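PDB 5U1T: separin from Saccharomyces cerevisiae, which acts as a caspase-like cysteine protease that cleaves the MCD1/SCC1 subunit of cohesin at the onset of anaphase, so that chromosomes can segregate. Local coordinates for residues K1123-S1128 / C1390-L1395; E1127-I1132 / E1152-R1157. One frame throughout, in Å; residues are numbered along the deposited sequence.

Contact 1 of 2, residues K1123-S1128 / C1390-L1395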
ATOM      1  N   LYS A1123     -37.382 -29.159 -13.721  1.00 74.13           N
ATOM      2  CA  LYS A1123     -37.754 -30.543 -13.986  1.00 69.92           C
ATOM      3  C   LYS A1123     -38.715 -31.033 -12.908  1.00 72.44           C
ATOM      4  O   LYS A1123     -39.717 -31.690 -13.199  1.00 76.08           O
ATOM      5  CB  LYS A1123     -36.521 -31.443 -14.063  1.00 71.78           C
ATOM      6  CG  LYS A1123     -36.836 -32.927 -13.920  1.00 71.27           C
ATOM      7  CD  LYS A1123     -36.030 -33.786 -14.878  1.00 76.78           C
ATOM      8  CE  LYS A1123     -35.972 -35.235 -14.415  1.00 85.90           C
ATOM      9  NZ  LYS A1123     -35.179 -35.374 -13.141  1.00 93.61           N
ATOM     10  N   ASP A1124     -38.420 -30.686 -11.662  1.00 76.83           N
ATOM     11  CA  ASP A1124     -39.275 -31.063 -10.541  1.00 76.46           C
ATOM     12  C   ASP A1124     -40.648 -30.420 -10.613  1.00 76.15           C
ATOM     13  O   ASP A1124     -41.647 -31.097 -10.399  1.00 80.08           O
ATOM     14  CB  ASP A1124     -38.616 -30.702  -9.216  1.00 75.29           C
ATOM     15  CG  ASP A1124     -37.514 -31.649  -8.851  1.00 80.36           C
ATOM     16  OD1 ASP A1124     -37.507 -32.773  -9.403  1.00 80.98           O
ATOM     17  OD2 ASP A1124     -36.662 -31.272  -8.020  1.00 83.97           O
ATOM     18  N   LEU A1125     -40.699 -29.118 -10.905  1.00 76.65           N
ATOM     19  CA  LEU A1125     -41.976 -28.412 -11.026  1.00 75.09           C
ATOM     20  C   LEU A1125     -42.860 -29.070 -12.088  1.00 75.14           C
ATOM     21  O   LEU A1125     -44.050 -29.307 -11.869  1.00 71.21           O
ATOM     22  CB  LEU A1125     -41.758 -26.932 -11.367  1.00 67.02           C
ATOM     23  CG  LEU A1125     -41.477 -25.984 -10.199  1.00 68.63           C
ATOM     24  CD1 LEU A1125     -41.215 -24.580 -10.703  1.00 69.97           C
ATOM     25  CD2 LEU A1125     -42.620 -25.975  -9.209  1.00 65.04           C
ATOM     26  N   MET A1126     -42.257 -29.369 -13.232  1.00 74.12           N
ATOM     27  CA  MET A1126     -42.976 -29.915 -14.366  1.00 73.53           C
ATOM     28  C   MET A1126     -43.610 -31.240 -13.955  1.00 76.99           C
ATOM     29  O   MET A1126     -44.775 -31.516 -14.250  1.00 76.35           O
ATOM     30  CB  MET A1126     -42.023 -30.086 -15.554  1.00 73.81           C
ATOM     31  CG  MET A1126     -42.699 -30.400 -16.886  1.00 83.84           C
ATOM     32  SD  MET A1126     -43.716 -29.040 -17.510  1.00 88.24           S
ATOM     33  CE  MET A1126     -42.564 -27.706 -17.327  1.00 85.14           C
ATOM     34  N   GLU A1127     -42.841 -32.032 -13.219  1.00 77.20           N
ATOM     35  CA  GLU A1127     -43.265 -33.372 -12.846  1.00 70.38           C
ATOM     36  C   GLU A1127     -44.196 -33.411 -11.641  1.00 70.14           C
ATOM     37  O   GLU A1127     -44.754 -34.457 -11.325  1.00 74.10           O
ATOM     38  CB  GLU A1127     -42.043 -34.235 -12.578  1.00 74.48           C
ATOM     39  CG  GLU A1127     -41.208 -34.467 -13.812  1.00 68.01           C
ATOM     40  CD  GLU A1127     -39.956 -35.272 -13.531  1.00 85.93           C
ATOM     41  OE1 GLU A1127     -39.848 -35.881 -12.437  1.00 93.31           O
ATOM     42  OE2 GLU A1127     -39.067 -35.294 -14.407  1.00 87.59           O
ATOM     43  N   SER A1128     -44.380 -32.273 -10.984  1.00 68.30           N
ATOM     44  CA  SER A1128     -45.243 -32.191  -9.801  1.00 69.69           C
ATOM     45  C   SER A1128     -46.698 -32.480 -10.127  1.00 73.53           C
ATOM     46  O   SER A1128     -47.518 -32.672  -9.228  1.00 76.82           O
ATOM     47  CB  SER A1128     -45.154 -30.804  -9.174  1.00 74.04           C
ATOM     48  OG  SER A1128     -45.827 -29.858  -9.994  1.00 70.83           O
ATOM     49  N   CYS A1390     -36.751 -20.997  -5.934  1.00 52.11           N
ATOM     50  CA  CYS A1390     -37.411 -20.691  -4.672  1.00 57.44           C
ATOM     51  C   CYS A1390     -38.795 -21.368  -4.575  1.00 67.54           C
ATOM     52  O   CYS A1390     -39.154 -21.964  -3.543  1.00 64.67           O
ATOM     53  CB  CYS A1390     -37.552 -19.177  -4.492  1.00 54.21           C
ATOM     54  SG  CYS A1390     -38.470 -18.739  -2.996  1.00 64.12           S
ATOM     55  N   LEU A1391     -39.566 -21.268  -5.655  1.00 67.11           N
ATOM     56  CA  LEU A1391     -40.836 -21.941  -5.726  1.00 65.76           C
ATOM     57  C   LEU A1391     -40.642 -23.436  -5.460  1.00 66.44           C
ATOM     58  O   LEU A1391     -41.320 -24.009  -4.600  1.00 65.59           O
ATOM     59  CB  LEU A1391     -41.502 -21.704  -7.088  1.00 69.00           C
ATOM     60  CG  LEU A1391     -42.872 -22.365  -7.280  1.00 65.73           C
ATOM     61  CD1 LEU A1391     -43.860 -21.874  -6.224  1.00 58.67           C
ATOM     62  CD2 LEU A1391     -43.416 -22.148  -8.697  1.00 64.51           C
ATOM     63  N   ASN A1392     -39.706 -24.070  -6.163  1.00 60.45           N
ATOM     64  CA  ASN A1392     -39.622 -25.527  -6.070  1.00 64.15           C
ATOM     65  C   ASN A1392     -39.091 -26.016  -4.739  1.00 72.29           C
ATOM     66  O   ASN A1392     -39.399 -27.125  -4.329  1.00 76.96           O
ATOM     67  CB  ASN A1392     -38.768 -26.118  -7.190  1.00 73.03           C
ATOM     68  CG  ASN A1392     -38.666 -27.639  -7.092  1.00 77.51           C
ATOM     69  OD1 ASN A1392     -39.643 -28.351  -7.327  1.00 76.45           O
ATOM     70  ND2 ASN A1392     -37.489 -28.136  -6.715  1.00 78.59           N
ATOM     71  N   LYS A1393     -38.295 -25.209  -4.047  1.00 79.19           N
ATOM     72  CA  LYS A1393     -37.846 -25.646  -2.729  1.00 75.57           C
ATOM     73  C   LYS A1393     -38.974 -25.433  -1.712  1.00 73.12           C
ATOM     74  O   LYS A1393     -39.180 -26.268  -0.828  1.00 75.98           O
ATOM     75  CB  LYS A1393     -36.557 -24.931  -2.302  1.00 73.36           C
ATOM     76  CG  LYS A1393     -35.336 -25.270  -3.186  1.00 81.00           C
ATOM     77  CD  LYS A1393     -35.119 -26.801  -3.390  1.00 80.10           C
ATOM     78  CE  LYS A1393     -34.178 -27.070  -4.588  1.00 79.78           C
ATOM     79  NZ  LYS A1393     -34.695 -26.437  -5.877  1.00 74.32           N
ATOM     80  N   LEU A1394     -39.714 -24.333  -1.851  1.00 69.91           N
ATOM     81  CA  LEU A1394     -40.866 -24.088  -0.994  1.00 66.57           C
ATOM     82  C   LEU A1394     -41.886 -25.213  -1.154  1.00 76.53           C
ATOM     83  O   LEU A1394     -42.436 -25.708  -0.166  1.00 78.61           O
ATOM     84  CB  LEU A1394     -41.512 -22.745  -1.316  1.00 65.05           C
ATOM     85  CG  LEU A1394     -41.128 -21.581  -0.412  1.00 63.39           C
ATOM     86  CD1 LEU A1394     -42.011 -20.383  -0.700  1.00 65.59           C
ATOM     87  CD2 LEU A1394     -41.232 -21.985   1.040  1.00 64.99           C
ATOM     88  N   LEU A1395     -42.131 -25.624  -2.395  1.00 73.04           N
ATOM     89  CA  LEU A1395     -43.069 -26.713  -2.637  1.00 77.93           C
ATOM     90  C   LEU A1395     -42.489 -28.052  -2.152  1.00 81.00           C
ATOM     91  O   LEU A1395     -43.210 -28.876  -1.584  1.00 85.97           O
ATOM     92  CB  LEU A1395     -43.460 -26.792  -4.120  1.00 71.18           C
ATOM     93  CG  LEU A1395     -44.239 -25.625  -4.750  1.00 68.80           C
ATOM     94  CD1 LEU A1395     -44.638 -25.940  -6.175  1.00 67.59           C
ATOM     95  CD2 LEU A1395     -45.452 -25.238  -3.949  1.00 67.43           C
TER

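Contact 2 of 2, residues E1127-I1132 / E1152-R1157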
ATOM      1  N   GLU A1127     -42.841 -32.032 -13.219  1.00 77.20           N
ATOM      2  CA  GLU A1127     -43.265 -33.372 -12.846  1.00 70.38           C
ATOM      3  C   GLU A1127     -44.196 -33.411 -11.641  1.00 70.14           C
ATOM      4  O   GLU A1127     -44.754 -34.457 -11.325  1.00 74.10           O
ATOM      5  CB  GLU A1127     -42.043 -34.235 -12.578  1.00 74.48           C
ATOM      6  CG  GLU A1127     -41.208 -34.467 -13.812  1.00 68.01           C
ATOM      7  CD  GLU A1127     -39.956 -35.272 -13.531  1.00 85.93           C
ATOM      8  OE1 GLU A1127     -39.848 -35.881 -12.437  1.00 93.31           O
ATOM      9  OE2 GLU A1127     -39.067 -35.294 -14.407  1.00 87.59           O
ATOM     10  N   SER A1128     -44.380 -32.273 -10.984  1.00 68.30           N
ATOM     11  CA  SER A1128     -45.243 -32.191  -9.801  1.00 69.69           C
ATOM     12  C   SER A1128     -46.698 -32.480 -10.127  1.00 73.53           C
ATOM     13  O   SER A1128     -47.518 -32.672  -9.228  1.00 76.82           O
ATOM     14  CB  SER A1128     -45.154 -30.804  -9.174  1.00 74.04           C
ATOM     15  OG  SER A1128     -45.827 -29.858  -9.994  1.00 70.83           O
ATOM     16  N   ASN A1129     -47.002 -32.466 -11.420  1.00 72.06           N
ATOM     17  CA  ASN A1129     -48.360 -32.590 -11.947  1.00 78.38           C
ATOM     18  C   ASN A1129     -49.367 -31.649 -11.294  1.00 77.23           C
ATOM     19  O   ASN A1129     -50.579 -31.882 -11.359  1.00 79.12           O
ATOM     20  CB  ASN A1129     -48.871 -34.025 -11.825  1.00 81.67           C
ATOM     21  CG  ASN A1129     -49.892 -34.356 -12.901  1.00 85.12           C
ATOM     22  OD1 ASN A1129     -49.806 -33.842 -14.023  1.00 87.24           O
ATOM     23  ND2 ASN A1129     -50.871 -35.185 -12.567  1.00 87.13           N
ATOM     24  N   LEU A1130     -48.865 -30.586 -10.671  1.00 73.02           N
ATOM     25  CA  LEU A1130     -49.734 -29.592 -10.074  1.00 74.81           C
ATOM     26  C   LEU A1130     -50.526 -28.862 -11.142  1.00 76.03           C
ATOM     27  O   LEU A1130     -49.983 -28.420 -12.158  1.00 72.95           O
ATOM     28  CB  LEU A1130     -48.929 -28.602  -9.243  1.00 75.21           C
ATOM     29  CG  LEU A1130     -48.288 -29.224  -8.005  1.00 76.40           C
ATOM     30  CD1 LEU A1130     -47.497 -28.174  -7.222  1.00 73.69           C
ATOM     31  CD2 LEU A1130     -49.340 -29.898  -7.130  1.00 72.16           C
ATOM     32  N   ASN A1131     -51.826 -28.766 -10.903  1.00 74.58           N
ATOM     33  CA  ASN A1131     -52.730 -28.040 -11.783  1.00 76.11           C
ATOM     34  C   ASN A1131     -52.634 -26.540 -11.490  1.00 70.46           C
ATOM     35  O   ASN A1131     -53.548 -25.940 -10.917  1.00 69.33           O
ATOM     36  CB  ASN A1131     -54.164 -28.559 -11.607  1.00 79.05           C
ATOM     37  CG  ASN A1131     -55.165 -27.861 -12.513  1.00 77.73           C
ATOM     38  OD1 ASN A1131     -54.864 -27.523 -13.669  1.00 73.35           O
ATOM     39  ND2 ASN A1131     -56.373 -27.637 -11.989  1.00 73.36           N
ATOM     40  N   ILE A1132     -51.501 -25.950 -11.864  1.00 73.45           N
ATOM     41  CA  ILE A1132     -51.256 -24.524 -11.667  1.00 68.38           C
ATOM     42  C   ILE A1132     -50.611 -23.910 -12.885  1.00 65.04           C
ATOM     43  O   ILE A1132     -50.082 -24.611 -13.742  1.00 60.29           O
ATOM     44  CB  ILE A1132     -50.334 -24.245 -10.465  1.00 69.25           C
ATOM     45  CG1 ILE A1132     -49.080 -25.125 -10.528  1.00 72.06           C
ATOM     46  CG2 ILE A1132     -51.082 -24.427  -9.169  1.00 66.86           C
ATOM     47  CD1 ILE A1132     -48.053 -24.772  -9.489  1.00 66.04           C
ATOM     48  N   GLU A1152     -47.006 -25.012 -17.408  1.00 62.71           N
ATOM     49  CA  GLU A1152     -48.200 -25.762 -17.031  1.00 66.05           C
ATOM     50  C   GLU A1152     -47.824 -27.190 -16.650  1.00 65.81           C
ATOM     51  O   GLU A1152     -47.783 -28.065 -17.509  1.00 62.08           O
ATOM     52  CB  GLU A1152     -49.229 -25.764 -18.171  1.00 61.61           C
ATOM     53  CG  GLU A1152     -49.826 -24.401 -18.500  1.00 57.99           C
ATOM     54  CD  GLU A1152     -50.313 -24.297 -19.951  1.00 63.63           C
ATOM     55  OE1 GLU A1152     -49.475 -24.291 -20.880  1.00 58.40           O
ATOM     56  OE2 GLU A1152     -51.543 -24.215 -20.168  1.00 65.22           O
ATOM     57  N   PRO A1153     -47.558 -27.432 -15.358  1.00 68.36           N
ATOM     58  CA  PRO A1153     -47.113 -28.761 -14.923  1.00 70.46           C
ATOM     59  C   PRO A1153     -48.086 -29.867 -15.317  1.00 71.70           C
ATOM     60  O   PRO A1153     -47.646 -30.936 -15.725  1.00 68.62           O
ATOM     61  CB  PRO A1153     -47.042 -28.636 -13.397  1.00 71.45           C
ATOM     62  CG  PRO A1153     -47.069 -27.175 -13.109  1.00 71.75           C
ATOM     63  CD  PRO A1153     -47.841 -26.547 -14.220  1.00 66.14           C
ATOM     64  N   ARG A1154     -49.386 -29.618 -15.203  1.00 71.16           N
ATOM     65  CA  ARG A1154     -50.367 -30.670 -15.465  1.00 73.72           C
ATOM     66  C   ARG A1154     -50.443 -30.972 -16.969  1.00 75.40           C
ATOM     67  O   ARG A1154     -50.592 -32.122 -17.366  1.00 77.59           O
ATOM     68  CB  ARG A1154     -51.740 -30.274 -14.901  1.00 74.51           C
ATOM     69  CG  ARG A1154     -52.886 -31.181 -15.291  1.00 78.03           C
ATOM     70  CD  ARG A1154     -52.958 -32.440 -14.428  1.00 79.04           C
ATOM     71  NE  ARG A1154     -52.884 -32.111 -13.005  1.00 77.96           N
ATOM     72  CZ  ARG A1154     -53.911 -32.143 -12.162  1.00 78.47           C
ATOM     73  NH1 ARG A1154     -53.723 -31.815 -10.889  1.00 79.36           N
ATOM     74  NH2 ARG A1154     -55.115 -32.507 -12.578  1.00 83.62           N
ATOM     75  N   ARG A1155     -50.298 -29.936 -17.791  1.00 72.43           N
ATOM     76  CA  ARG A1155     -50.352 -30.060 -19.245  1.00 63.17           C
ATOM     77  C   ARG A1155     -48.982 -30.403 -19.834  1.00 67.07           C
ATOM     78  O   ARG A1155     -48.861 -30.674 -21.029  1.00 69.88           O
ATOM     79  CB  ARG A1155     -50.885 -28.759 -19.854  1.00 64.63           C
ATOM     80  CG  ARG A1155     -51.295 -28.830 -21.339  1.00 76.08           C
ATOM     81  CD  ARG A1155     -52.343 -29.931 -21.631  1.00 85.32           C
ATOM     82  NE  ARG A1155     -53.290 -29.576 -22.701  1.00 85.13           N
ATOM     83  CZ  ARG A1155     -52.973 -29.482 -23.999  1.00 90.58           C
ATOM     84  NH1 ARG A1155     -51.709 -29.703 -24.394  1.00 84.64           N
ATOM     85  NH2 ARG A1155     -53.911 -29.147 -24.906  1.00 88.46           N
ATOM     86  N   LYS A1156     -47.957 -30.394 -18.982  1.00 71.55           N
ATOM     87  CA  LYS A1156     -46.561 -30.608 -19.387  1.00 71.96           C
ATOM     88  C   LYS A1156     -46.132 -29.679 -20.532  1.00 69.92           C
ATOM     89  O   LYS A1156     -45.443 -30.090 -21.468  1.00 68.02           O
ATOM     90  CB  LYS A1156     -46.335 -32.064 -19.787  1.00 70.02           C
ATOM     91  CG  LYS A1156     -46.791 -33.068 -18.747  1.00 74.61           C
ATOM     92  CD  LYS A1156     -46.006 -32.974 -17.435  1.00 75.86           C
ATOM     93  CE  LYS A1156     -46.655 -33.871 -16.377  1.00 76.63           C
ATOM     94  NZ  LYS A1156     -46.068 -33.718 -15.028  1.00 74.19           N
ATOM     95  N   ARG A1157     -46.518 -28.414 -20.429  1.00 68.44           N
ATOM     96  CA  ARG A1157     -46.384 -27.485 -21.533  1.00 67.97           C
ATOM     97  C   ARG A1157     -45.586 -26.252 -21.118  1.00 65.91           C
ATOM     98  O   ARG A1157     -45.726 -25.747 -20.000  1.00 55.27           O
ATOM     99  CB  ARG A1157     -47.778 -27.092 -22.046  1.00 60.83           C
ATOM    100  CG  ARG A1157     -47.762 -26.370 -23.365  1.00 64.04           C
ATOM    101  CD  ARG A1157     -49.077 -26.525 -24.069  1.00 66.80           C
ATOM    102  NE  ARG A1157     -50.130 -25.883 -23.303  1.00 65.76           N
ATOM    103  CZ  ARG A1157     -51.422 -25.937 -23.599  1.00 67.22           C
ATOM    104  NH1 ARG A1157     -52.289 -25.303 -22.819  1.00 66.72           N
ATOM    105  NH2 ARG A1157     -51.848 -26.606 -24.667  1.00 64.77           N
TER

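Contact 1 of 2, residues K1123-S1128 / C1390-L1395
Leu1125 carries this contact, packing its branched end against Leu1391, Asn1392 and Leu1395. This is helix-on-helix packing: the end of helix 1111-1127 lies across helix 1388-1397. The axes of the two short helical segments come within 9.8 Å and cross at 58°. Leu1125 uses both methyl groups. CD2 meets CD1 of Leu1395 at 3.6 Å. CD1 rests on CD2 of Leu1391 at 3.8 Å. Leu1391 and Leu1395 are one turn apart, and the Leu1125 side chain crosses each at about a right angle. The torsion of Leu1125 puts CG anti to the carbonyl carbon (chi1 -84°), and this carries the two methyls across to the facing helix. Nearer its backbone, CG of Leu1125 passes CB of Asn1392, the two side chains running in opposite directions. Asn1392 has CG anti to its backbone N, which sends the amide toward helix 1111-1127. There the amide carbon CG lies 3.7 Å from CB of Asp1124. One border of the apolar core is thus polar, with Asp1124 partly exposed.

Around this first shell, Ala1121 one turn earlier also touches Asn1392. Leu1395 reaches on to Tyr1400 and Leu1590. Helix 1111-1127 leads into strand 1132-1139, and helix 1388-1397 follows strand 1382-1385. Both strands belong to the same mixed sheet, so the contact packs the helix leading into one strand against the helix following another, 262 residues apart in the chain. At the base of Leu1125, the backbone is held by Ser1128. The carbonyl O of Leu1125 accepts two bonds from that residue. Ser1128 N reaches it at 3.1 Å. The hydroxyl OG of Ser1128 donates to the same Leu1125 O at 2.6 Å, tilted 16° from the carbonyl plane.

Contact 2 of 2, residues E1127-I1132 / E1152-R1157
Arg1154 grips the carbonyl O of Asn1129, where the chain leaves helix 1111-1127 and meets the turn of a beta hairpin. NE of Arg1154 donates to Asn1129 O at 2.8 Å, close to the guanidinium plane. NH1 of Arg1154 adds a weak bond to Asn1129 O, bent to 135°. The arginine chain curls at chi2 and chi3 (81° and 49°), folding the guanidinium back so that CB of Asn1131 lies over one face. Pro1153 packs its CG on Ile1132 CG1 at 3.9 Å.

Ser1128 OG, besides its bond to Leu1125 O, accepts from Leu1130 N at 3.2 Å, an ST turn. Without the hydroxyl, as with an alanine here, Leu1130 N would probably lose its acceptor in the turn and Leu1125 O one of its two donors. Leu1130 O receives a weak bond from Ile1132 N across an inverse gamma turn centred on Asn1131. The amide ND2 of Asn1131 is satisfied by Ser1354 O, on the neighbouring strand. Lys1156 NZ probably bonds to Met1126 O at the helix end.

In the hairpin, Lys1156 and Arg1157 face Glu1152 as a G1 beta bulge. Arg1157 binds the Glu1152 carboxylate side-on, NE to OE1 and NH1 to OE2, and also meets Glu1291. The chemistry is thus mixed: two cationic side chains take backbone carbonyls beside the packing of Pro1153, consistent with a defined path of the chain into strand 1132-1139.

Contacts 1 and 2 lie about 10 Å apart, centre to centre, and share Glu1127 and Ser1128. Contact 1 sets helix 1111-1127 against helix 1388-1397; contact 2 takes the same chain on past the hairpin turn at 1152-1157. They also touch directly. The probable bond from NZ of Lys1156 to Met1126 O spans 2.7 Å. CB of Pro1153 packs 3.4 Å from Leu1125 O. CD1 of Leu1130 meets CD1 of Leu1395 at 3.8 Å, so the two apolar patches run together. Both contacts lie away from Cys1497, the active-site residue assigned by similarity, and are structural packing around the sheet that holds strands 1132-1139 and 1353-1362.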